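Local coordinates for protein 2-oxo-1,2-dihydroquinoline 8-monooxygenase, oxygenase component (Pseudomonas putida, PDB 1Z02) that probably hydroxylates 2-oxo-1,2-dihydroquinoline at its 8 position, as the oxygenase component of a Rieske-type monooxygenase that carries a [2Fe-2S] cluster and a mononuclear iron, at residues A[41-47]-A[148-154]; A[46-52]-A[436-440]; A[72-78]-A[140-144]. All coordinates share one frame; numbering follows the deposited sequence.

How the contacts relate
All three contacts meet on one small antiparallel sheet, in which strand 147-152 lies between strands 43-49 and 141-144. Contacts 1 and 2 are buried, contact 3 only partly so. Contact 1 is an edge-to-centre strand pairing made of backbone hydrogen bonds and aromatic packing. Contact 2 shares Pro46 and Ala47 with it and follows strand 43-49 into the turn beyond, where a C-terminal loop adds a hydroxyl bond, a salt bridge and two water bridges, one weak. Contact 3, its centre about 20 Å from the centre of the chain, joins the other edge strand to a neighbouring three-stranded sheet through an arginine-glutamate pair. Thr50 OG1 lies 2.8 Å from Glu143 OE1, so contacts 2 and 3 touch.

Contact 1: residues A[41-47]-A[148-154]; sequences INHWYPA and IFVFVRE
Phe151 lies against Trp44 across a non-hydrogen-bonded pair of antiparallel strands, their CA atoms 4.2 Å apart. Its CB stands over the indole, 3.8 Å from the centroid of the six-membered ring and 4° off the normal, a CH-pi contact. Phe151 CG is anti to the backbone N (chi1 -174°), which sets the edge of the phenyl across the face of the five-membered ring, planes at 57°, with CD1 3.5 Å from Trp44 NE1. That nitrogen gives its hydrogen bond to Pro163 O. At the far end of Phe151, CZ reaches Asn42 O at 3.4 Å. Strand 43-49 is an edge of the three-stranded sheet, pairing with the central strand 147-152, whose other neighbour is 141-144; a G1 beta bulge interrupts the pairing where Asn42 and His43 both face Val152. Asn42 N donates to Val152 O at 2.7 Å in the carbonyl plane, whereas the bond from His43 N to the same oxygen is weak. Regular pairing follows: Tyr45 and Val150 exchange two bonds, the one from Val150 N to Tyr45 O being 2.8 Å long and nearly straight. At the other end of the pairing Ala47 CB and Val150 CG2 press together at 3.4 Å, tighter than usual.

Contact 2: residues A[46-52]-A[436-440]; sequences PALFTHE and GYKVE
Tyr437 reaches strand 43-49 with the end of its side chain, and its hydroxyl donates to Ala47 O over 2.8 Å. The oxygen is met on a lone pair in the carbonyl plane, with a C=O...donor angle of 122°, and it lies at the edge of the phenol ring, near the ring plane. With CG anti to the backbone N, the ring extends from the loop toward the strand. The hydroxyl also accepts from a water that donates to Pro46 O as well, 2.6 Å from the water oxygen. Ala47 and Leu48 both face Ile148 there, a classic beta bulge.

Lys438 comes next and makes the charged half of the contact. Its chain bends at chi3, and NZ forms a salt bridge of 2.8 Å with Glu52 OE2, approaching on the anti side and 26° out of the carboxylate plane. Lys438 CE is 4.3 Å from Leu48 CD2, a looser apolar approach. A second water takes a weak bond from Lys438 NZ and donates to Glu52 O. The other carboxylate oxygen, Glu52 OE1, accepts from Phe49 N at 2.8 Å along an almost straight line (176°), tying the glutamate back to the residue just before its 3-10 segment 50-52, where Glu52 N also bonds Phe49 O. An alanine in place of Glu52 would probably leave the Lys438 ammonium without its carboxylate mate and Phe49 N without this acceptor.

Glu52 OE1 is also hydrogen-bonded to His202 NE2 of strand 196-206. The loop after helix 423-430 thus packs on two strands of the Rieske part, 43-49 and 58-63: Tyr437 touches Ile61, Lys438 lies on Gln59, and Val439 bonds to the backbone of Gly60, while Tyr437 also meets Glu327 of strand 325-335 in the seven-stranded sheet.

Contact 3: residues A[72-78]-A[140-144]; sequences RVNGKVF and PVHEV
Arg72 turns the outer edge of its guanidinium to the carboxylate of Glu143, while one face is covered by Val77 CG2, 3.3 Å from the plane toward the rim. Arg72 and Val77 lie on the two strands of a beta hairpin, 66-73 and 76-81, joined by a type I' turn from Val73 to Lys76, and the contact brings this hairpin against strand 141-144 of the adjoining sheet. The salt bridge is end-on and two-pronged. Arg72 NH1 donates to Glu143 OE1 at 2.8 Å and 165°; Arg72 NH2 donates to Glu143 OE2 at 3.0 Å. Both oxygens are approached on the syn side, with the two flat groups 34° apart. The bend of Arg72 at chi3 (-61°) lets NH2 also donate to Gly75 O, which lies in the guanidinium plane. Beyond the two segments, Arg72 NE is bonded to Leu53 O and Glu143 OE1 to Thr50 OG1, so each partner has a further hydrogen bond. The apolar part is slight: Val77 CB stands 4.2 Å from Val141 CG1. One water bridges the strands, accepting from Val77 N at 2.9 Å and donating to Glu143 OE2 at 2.7 Å.

Contact 1: residues A[41-47]-A[148-154]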
loop_
_atom_site.group_PDB
_atom_site.type_symbol
_atom_site.label_atom_id
_atom_site.label_comp_id
_atom_site.label_asym_id
_atom_site.label_seq_id
_atom_site.Cartn_x
_atom_site.Cartn_y
_atom_site.Cartn_z
ATOM N N ILE A 41 26.245 4.487 -5.333
ATOM C CA ILE A 41 26.618 3.245 -5.984
ATOM C C ILE A 41 28.111 3.248 -6.296
ATOM O O ILE A 41 28.752 4.298 -6.257
ATOM C CB ILE A 41 25.771 3.040 -7.267
ATOM C CG1 ILE A 41 25.806 1.568 -7.685
ATOM C CG2 ILE A 41 26.265 3.951 -8.376
ATOM C CD1 ILE A 41 24.787 1.216 -8.747
ATOM N N ASN A 42 28.654 2.073 -6.601
ATOM C CA ASN A 42 30.073 1.902 -6.883
ATOM C C ASN A 42 30.840 2.036 -5.571
ATOM O O ASN A 42 31.840 2.753 -5.493
ATOM C CB ASN A 42 30.561 2.949 -7.889
ATOM C CG ASN A 42 29.899 2.802 -9.242
ATOM O OD1 ASN A 42 29.744 3.772 -9.978
ATOM N ND2 ASN A 42 29.518 1.583 -9.582
ATOM N N HIS A 43 30.348 1.340 -4.545
ATOM C CA HIS A 43 30.950 1.330 -3.212
ATOM C C HIS A 43 30.829 -0.065 -2.605
ATOM O O HIS A 43 30.013 -0.873 -3.058
ATOM C CB HIS A 43 30.248 2.335 -2.283
ATOM C CG HIS A 43 30.747 3.741 -2.413
ATOM N ND1 HIS A 43 30.167 4.669 -3.255
ATOM C CD2 HIS A 43 31.764 4.386 -1.794
ATOM C CE1 HIS A 43 30.802 5.821 -3.144
ATOM N NE2 HIS A 43 31.776 5.677 -2.262
ATOM N N TRP A 44 31.647 -0.350 -1.592
ATOM C CA TRP A 44 31.607 -1.648 -0.920
ATOM C C TRP A 44 30.567 -1.599 0.194
ATOM O O TRP A 44 30.456 -0.600 0.904
ATOM C CB TRP A 44 32.973 -2.015 -0.301
ATOM C CG TRP A 44 34.045 -2.408 -1.284
ATOM C CD1 TRP A 44 34.966 -1.588 -1.872
ATOM C CD2 TRP A 44 34.307 -3.727 -1.786
ATOM N NE1 TRP A 44 35.785 -2.315 -2.710
ATOM C CE2 TRP A 44 35.400 -3.628 -2.678
ATOM C CE3 TRP A 44 33.721 -4.983 -1.573
ATOM C CZ2 TRP A 44 35.923 -4.739 -3.348
ATOM C CZ3 TRP A 44 34.242 -6.088 -2.241
ATOM C CH2 TRP A 44 35.329 -5.955 -3.121
ATOM N N TYR A 45 29.808 -2.681 0.339
ATOM C CA TYR A 45 28.789 -2.783 1.385
ATOM C C TYR A 45 28.788 -4.196 1.945
ATOM O O TYR A 45 29.167 -5.139 1.254
ATOM C CB TYR A 45 27.379 -2.530 0.832
ATOM C CG TYR A 45 27.075 -1.114 0.421
ATOM C CD1 TYR A 45 27.204 -0.713 -0.905
ATOM C CD2 TYR A 45 26.645 -0.174 1.361
ATOM C CE1 TYR A 45 26.911 0.589 -1.289
ATOM C CE2 TYR A 45 26.350 1.133 0.989
ATOM C CZ TYR A 45 26.486 1.510 -0.340
ATOM O OH TYR A 45 26.209 2.802 -0.727
ATOM N N PRO A 46 28.370 -4.359 3.208
ATOM C CA PRO A 46 28.324 -5.698 3.796
ATOM C C PRO A 46 27.062 -6.346 3.208
ATOM O O PRO A 46 26.002 -5.711 3.144
ATOM C CB PRO A 46 28.214 -5.405 5.293
ATOM C CG PRO A 46 27.441 -4.126 5.330
ATOM C CD PRO A 46 28.090 -3.326 4.225
ATOM N N ALA A 47 27.177 -7.584 2.742
ATOM C CA ALA A 47 26.032 -8.270 2.151
ATOM C C ALA A 47 25.398 -9.286 3.094
ATOM O O ALA A 47 24.174 -9.310 3.279
ATOM C CB ALA A 47 26.452 -8.967 0.848
ATOM N N ILE A 148 30.921 -10.821 4.653
ATOM C CA ILE A 148 30.949 -10.929 3.199
ATOM C C ILE A 148 30.600 -9.562 2.606
ATOM O O ILE A 148 29.438 -9.145 2.647
ATOM C CB ILE A 148 29.920 -11.960 2.667
ATOM C CG1 ILE A 148 30.294 -13.370 3.136
ATOM C CG2 ILE A 148 29.889 -11.924 1.134
ATOM C CD1 ILE A 148 29.351 -14.449 2.656
ATOM N N PHE A 149 31.597 -8.860 2.072
ATOM C CA PHE A 149 31.363 -7.550 1.465
ATOM C C PHE A 149 31.221 -7.685 -0.046
ATOM O O PHE A 149 31.882 -8.515 -0.672
ATOM C CB PHE A 149 32.508 -6.571 1.766
ATOM C CG PHE A 149 32.675 -6.253 3.226
ATOM C CD1 PHE A 149 33.457 -7.065 4.050
ATOM C CD2 PHE A 149 32.047 -5.141 3.780
ATOM C CE1 PHE A 149 33.608 -6.765 5.412
ATOM C CE2 PHE A 149 32.188 -4.834 5.125
ATOM C CZ PHE A 149 32.972 -5.649 5.948
ATOM N N VAL A 150 30.345 -6.875 -0.627
ATOM C CA VAL A 150 30.124 -6.899 -2.066
ATOM C C VAL A 150 30.272 -5.487 -2.594
ATOM O O VAL A 150 29.860 -4.529 -1.939
ATOM C CB VAL A 150 28.704 -7.418 -2.424
ATOM C CG1 VAL A 150 28.501 -7.398 -3.921
ATOM C CG2 VAL A 150 28.519 -8.829 -1.910
ATOM N N PHE A 151 30.887 -5.357 -3.764
ATOM C CA PHE A 151 31.070 -4.052 -4.385
ATOM C C PHE A 151 29.880 -3.843 -5.321
ATOM O O PHE A 151 29.872 -4.350 -6.455
ATOM C CB PHE A 151 32.373 -4.014 -5.191
ATOM C CG PHE A 151 32.709 -2.656 -5.735
ATOM C CD1 PHE A 151 33.105 -1.629 -4.884
ATOM C CD2 PHE A 151 32.598 -2.389 -7.096
ATOM C CE1 PHE A 151 33.385 -0.357 -5.380
ATOM C CE2 PHE A 151 32.876 -1.113 -7.603
ATOM C CZ PHE A 151 33.268 -0.098 -6.740
ATOM N N VAL A 152 28.877 -3.112 -4.839
ATOM C CA VAL A 152 27.673 -2.839 -5.619
ATOM C C VAL A 152 27.980 -1.726 -6.613
ATOM O O VAL A 152 28.181 -0.570 -6.234
ATOM C CB VAL A 152 26.508 -2.422 -4.697
ATOM C CG1 VAL A 152 25.196 -2.358 -5.496
ATOM C CG2 VAL A 152 26.391 -3.413 -3.546
ATOM N N ARG A 153 28.007 -2.080 -7.895
ATOM C CA ARG A 153 28.347 -1.127 -8.943
ATOM C C ARG A 153 27.344 -1.058 -10.084
ATOM O O ARG A 153 26.492 -1.936 -10.236
ATOM C CB ARG A 153 29.719 -1.492 -9.522
ATOM C CG ARG A 153 29.772 -2.926 -10.022
ATOM C CD ARG A 153 31.000 -3.215 -10.854
ATOM N NE ARG A 153 31.061 -4.619 -11.254
ATOM C CZ ARG A 153 32.062 -5.150 -11.950
ATOM N NH1 ARG A 153 32.042 -6.436 -12.272
ATOM N NH2 ARG A 153 33.085 -4.389 -12.328
ATOM N N GLU A 154 27.462 -0.005 -10.890
ATOM C CA GLU A 154 26.601 0.164 -12.055
ATOM C C GLU A 154 27.088 -0.857 -13.077
ATOM O O GLU A 154 28.250 -1.276 -13.043
ATOM C CB GLU A 154 26.753 1.567 -12.646
ATOM C CG GLU A 154 26.667 2.704 -11.650
ATOM C CD GLU A 154 26.950 4.045 -12.293
ATOM O OE1 GLU A 154 26.031 4.628 -12.900
ATOM O OE2 GLU A 154 28.103 4.506 -12.205
#

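Contact 2: residues A[46-52]-A[436-440]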
loop_
_atom_site.group_PDB
_atom_site.type_symbol
_atom_site.label_atom_id
_atom_site.label_comp_id
_atom_site.label_asym_id
_atom_site.label_seq_id
_atom_site.Cartn_x
_atom_site.Cartn_y
_atom_site.Cartn_z
ATOM N N PRO A 46 28.370 -4.359 3.208
ATOM C CA PRO A 46 28.324 -5.698 3.796
ATOM C C PRO A 46 27.062 -6.346 3.208
ATOM O O PRO A 46 26.002 -5.711 3.144
ATOM C CB PRO A 46 28.214 -5.405 5.293
ATOM C CG PRO A 46 27.441 -4.126 5.330
ATOM C CD PRO A 46 28.090 -3.326 4.225
ATOM N N ALA A 47 27.177 -7.584 2.742
ATOM C CA ALA A 47 26.032 -8.270 2.151
ATOM C C ALA A 47 25.398 -9.286 3.094
ATOM O O ALA A 47 24.174 -9.310 3.279
ATOM C CB ALA A 47 26.452 -8.967 0.848
ATOM N N LEU A 48 26.234 -10.137 3.677
ATOM C CA LEU A 48 25.753 -11.180 4.580
ATOM C C LEU A 48 26.874 -11.604 5.506
ATOM O O LEU A 48 28.042 -11.381 5.205
ATOM C CB LEU A 48 25.316 -12.414 3.774
ATOM C CG LEU A 48 24.125 -12.340 2.817
ATOM C CD1 LEU A 48 24.127 -13.554 1.908
ATOM C CD2 LEU A 48 22.837 -12.261 3.611
ATOM N N PHE A 49 26.516 -12.190 6.641
ATOM C CA PHE A 49 27.517 -12.710 7.556
ATOM C C PHE A 49 27.904 -14.039 6.922
ATOM O O PHE A 49 27.105 -14.654 6.214
ATOM C CB PHE A 49 26.926 -12.976 8.944
ATOM C CG PHE A 49 26.764 -11.742 9.788
ATOM C CD1 PHE A 49 25.495 -11.310 10.171
ATOM C CD2 PHE A 49 27.879 -11.021 10.218
ATOM C CE1 PHE A 49 25.333 -10.172 10.971
ATOM C CE2 PHE A 49 27.732 -9.878 11.019
ATOM C CZ PHE A 49 26.451 -9.456 11.396
ATOM N N THR A 50 29.125 -14.485 7.162
ATOM C CA THR A 50 29.580 -15.743 6.604
ATOM C C THR A 50 28.627 -16.888 6.949
ATOM O O THR A 50 28.355 -17.749 6.110
ATOM C CB THR A 50 31.006 -16.059 7.114
ATOM O OG1 THR A 50 31.932 -15.122 6.542
ATOM C CG2 THR A 50 31.419 -17.470 6.743
ATOM N N HIS A 51 28.104 -16.887 8.171
ATOM C CA HIS A 51 27.202 -17.952 8.593
ATOM C C HIS A 51 25.873 -17.949 7.838
ATOM O O HIS A 51 25.100 -18.904 7.925
ATOM C CB HIS A 51 26.972 -17.900 10.113
ATOM C CG HIS A 51 26.278 -16.665 10.594
ATOM N ND1 HIS A 51 24.937 -16.426 10.371
ATOM C CD2 HIS A 51 26.728 -15.618 11.325
ATOM C CE1 HIS A 51 24.593 -15.289 10.948
ATOM N NE2 HIS A 51 25.663 -14.779 11.535
ATOM N N GLU A 52 25.615 -16.891 7.077
ATOM C CA GLU A 52 24.378 -16.815 6.312
ATOM C C GLU A 52 24.532 -17.416 4.919
ATOM O O GLU A 52 23.578 -17.430 4.141
ATOM C CB GLU A 52 23.923 -15.367 6.189
ATOM C CG GLU A 52 23.388 -14.775 7.468
ATOM C CD GLU A 52 22.935 -13.337 7.299
ATOM O OE1 GLU A 52 23.804 -12.456 7.159
ATOM O OE2 GLU A 52 21.708 -13.086 7.301
ATOM N N GLY A 436 11.272 -6.185 3.525
ATOM C CA GLY A 436 12.472 -6.867 3.971
ATOM C C GLY A 436 13.760 -6.683 3.185
ATOM O O GLY A 436 13.930 -5.711 2.451
ATOM N N TYR A 437 14.670 -7.642 3.345
ATOM C CA TYR A 437 15.976 -7.590 2.697
ATOM C C TYR A 437 16.346 -8.899 2.003
ATOM O O TYR A 437 16.642 -8.915 0.805
ATOM C CB TYR A 437 17.017 -7.230 3.760
ATOM C CG TYR A 437 18.456 -7.283 3.304
ATOM C CD1 TYR A 437 18.925 -6.440 2.297
ATOM C CD2 TYR A 437 19.355 -8.171 3.894
ATOM C CE1 TYR A 437 20.262 -6.484 1.894
ATOM C CE2 TYR A 437 20.676 -8.218 3.504
ATOM C CZ TYR A 437 21.128 -7.375 2.508
ATOM O OH TYR A 437 22.458 -7.411 2.157
ATOM N N LYS A 438 16.331 -9.998 2.758
ATOM C CA LYS A 438 16.660 -11.308 2.205
ATOM C C LYS A 438 15.491 -11.873 1.401
ATOM O O LYS A 438 14.372 -11.984 1.908
ATOM C CB LYS A 438 17.048 -12.265 3.340
ATOM C CG LYS A 438 18.289 -11.801 4.097
ATOM C CD LYS A 438 18.558 -12.613 5.365
ATOM C CE LYS A 438 19.185 -13.958 5.064
ATOM N NZ LYS A 438 19.594 -14.641 6.333
ATOM N N VAL A 439 15.752 -12.217 0.143
ATOM C CA VAL A 439 14.715 -12.765 -0.718
ATOM C C VAL A 439 14.219 -14.112 -0.205
ATOM O O VAL A 439 15.016 -15.011 0.091
ATOM C CB VAL A 439 15.227 -12.932 -2.167
ATOM C CG1 VAL A 439 14.139 -13.524 -3.045
ATOM C CG2 VAL A 439 15.664 -11.591 -2.715
ATOM N N GLU A 440 12.896 -14.236 -0.096
ATOM C CA GLU A 440 12.258 -15.458 0.383
ATOM C C GLU A 440 12.328 -16.503 -0.720
ATOM O O GLU A 440 12.054 -16.207 -1.887
ATOM C CB GLU A 440 10.797 -15.181 0.741
ATOM C CG GLU A 440 10.241 -16.105 1.817
ATOM C CD GLU A 440 8.763 -15.896 2.056
ATOM O OE1 GLU A 440 8.236 -16.423 3.058
ATOM O OE2 GLU A 440 8.125 -15.207 1.236
HETATM O O HOH W 1 23.458 -5.159 3.596
HETATM O O HOH W 2 20.994 -16.887 4.151
#

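Contact 3: residues A[72-78]-A[140-144]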
loop_
_atom_site.group_PDB
_atom_site.type_symbol
_atom_site.label_atom_id
_atom_site.label_comp_id
_atom_site.label_asym_id
_atom_site.label_seq_id
_atom_site.Cartn_x
_atom_site.Cartn_y
_atom_site.Cartn_z
ATOM N N ARG A 72 28.093 -19.740 -2.603
ATOM C CA ARG A 72 29.432 -20.137 -2.181
ATOM C C ARG A 72 29.766 -21.471 -2.829
ATOM O O ARG A 72 29.022 -22.438 -2.682
ATOM C CB ARG A 72 29.524 -20.286 -0.663
ATOM C CG ARG A 72 30.931 -20.668 -0.184
ATOM C CD ARG A 72 30.951 -21.060 1.292
ATOM N NE ARG A 72 30.526 -19.979 2.187
ATOM C CZ ARG A 72 31.265 -18.913 2.484
ATOM N NH1 ARG A 72 30.793 -17.985 3.302
ATOM N NH2 ARG A 72 32.483 -18.774 1.974
ATOM N N VAL A 73 30.872 -21.515 -3.564
ATOM C CA VAL A 73 31.298 -22.744 -4.216
ATOM C C VAL A 73 32.772 -22.985 -3.924
ATOM O O VAL A 73 33.615 -22.134 -4.208
ATOM C CB VAL A 73 31.099 -22.679 -5.733
ATOM C CG1 VAL A 73 31.471 -24.020 -6.352
ATOM C CG2 VAL A 73 29.662 -22.367 -6.047
ATOM N N ASN A 74 33.076 -24.152 -3.363
ATOM C CA ASN A 74 34.447 -24.503 -3.006
ATOM C C ASN A 74 35.020 -23.461 -2.056
ATOM O O ASN A 74 36.176 -23.063 -2.180
ATOM C CB ASN A 74 35.333 -24.600 -4.253
ATOM C CG ASN A 74 34.878 -25.690 -5.215
ATOM O OD1 ASN A 74 34.529 -26.799 -4.803
ATOM N ND2 ASN A 74 34.890 -25.378 -6.504
ATOM N N GLY A 75 34.200 -23.016 -1.112
ATOM C CA GLY A 75 34.657 -22.035 -0.149
ATOM C C GLY A 75 34.623 -20.597 -0.617
ATOM O O GLY A 75 34.650 -19.682 0.208
ATOM N N LYS A 76 34.556 -20.381 -1.926
ATOM C CA LYS A 76 34.531 -19.020 -2.448
ATOM C C LYS A 76 33.120 -18.520 -2.783
ATOM O O LYS A 76 32.312 -19.243 -3.366
ATOM C CB LYS A 76 35.425 -18.922 -3.686
ATOM C CG LYS A 76 35.638 -17.503 -4.168
ATOM C CD LYS A 76 36.548 -17.453 -5.381
ATOM C CE LYS A 76 36.732 -16.016 -5.873
ATOM N NZ LYS A 76 37.571 -15.946 -7.106
ATOM N N VAL A 77 32.838 -17.274 -2.410
ATOM C CA VAL A 77 31.531 -16.662 -2.664
ATOM C C VAL A 77 31.530 -15.795 -3.920
ATOM O O VAL A 77 32.446 -14.999 -4.139
ATOM C CB VAL A 77 31.089 -15.765 -1.480
ATOM C CG1 VAL A 77 29.739 -15.138 -1.768
ATOM C CG2 VAL A 77 31.015 -16.581 -0.214
ATOM N N PHE A 78 30.490 -15.947 -4.734
ATOM C CA PHE A 78 30.348 -15.167 -5.961
ATOM C C PHE A 78 29.056 -14.372 -5.899
ATOM O O PHE A 78 28.088 -14.798 -5.270
ATOM C CB PHE A 78 30.323 -16.079 -7.195
ATOM C CG PHE A 78 31.604 -16.831 -7.413
ATOM C CD1 PHE A 78 31.870 -18.000 -6.706
ATOM C CD2 PHE A 78 32.566 -16.346 -8.292
ATOM C CE1 PHE A 78 33.077 -18.672 -6.870
ATOM C CE2 PHE A 78 33.780 -17.011 -8.462
ATOM C CZ PHE A 78 34.034 -18.176 -7.748
ATOM N N PRO A 140 32.096 -7.704 -7.437
ATOM C CA PRO A 140 33.273 -8.165 -6.699
ATOM C C PRO A 140 32.943 -8.482 -5.251
ATOM O O PRO A 140 32.239 -7.719 -4.597
ATOM C CB PRO A 140 34.240 -6.988 -6.812
ATOM C CG PRO A 140 33.886 -6.374 -8.116
ATOM C CD PRO A 140 32.365 -6.417 -8.104
ATOM N N VAL A 141 33.458 -9.602 -4.758
ATOM C CA VAL A 141 33.222 -10.003 -3.384
ATOM C C VAL A 141 34.516 -10.071 -2.601
ATOM O O VAL A 141 35.544 -10.521 -3.108
ATOM C CB VAL A 141 32.567 -11.399 -3.309
ATOM C CG1 VAL A 141 32.445 -11.849 -1.860
ATOM C CG2 VAL A 141 31.193 -11.366 -3.968
ATOM N N HIS A 142 34.450 -9.622 -1.357
ATOM C CA HIS A 142 35.593 -9.670 -0.469
ATOM C C HIS A 142 35.099 -10.133 0.900
ATOM O O HIS A 142 34.515 -9.358 1.659
ATOM C CB HIS A 142 36.257 -8.301 -0.363
ATOM C CG HIS A 142 37.518 -8.315 0.441
ATOM N ND1 HIS A 142 38.531 -7.409 0.261
ATOM C CD2 HIS A 142 37.931 -9.123 1.438
ATOM C CE1 HIS A 142 39.512 -7.658 1.108
ATOM N NE2 HIS A 142 39.171 -8.696 1.836
ATOM N N GLU A 143 35.334 -11.406 1.198
ATOM C CA GLU A 143 34.924 -11.998 2.467
ATOM C C GLU A 143 36.104 -12.003 3.438
ATOM O O GLU A 143 37.217 -12.390 3.071
ATOM C CB GLU A 143 34.435 -13.430 2.235
ATOM C CG GLU A 143 33.882 -14.118 3.482
ATOM C CD GLU A 143 33.358 -15.497 3.187
ATOM O OE1 GLU A 143 32.653 -16.069 4.039
ATOM O OE2 GLU A 143 33.655 -16.013 2.097
ATOM N N VAL A 144 35.858 -11.584 4.675
ATOM C CA VAL A 144 36.911 -11.530 5.677
ATOM C C VAL A 144 36.351 -11.567 7.104
ATOM O O VAL A 144 35.405 -10.848 7.434
ATOM C CB VAL A 144 37.770 -10.248 5.499
ATOM C CG1 VAL A 144 36.925 -9.009 5.769
ATOM C CG2 VAL A 144 38.969 -10.278 6.431
HETATM O O HOH W 3 34.518 -15.902 -0.437
#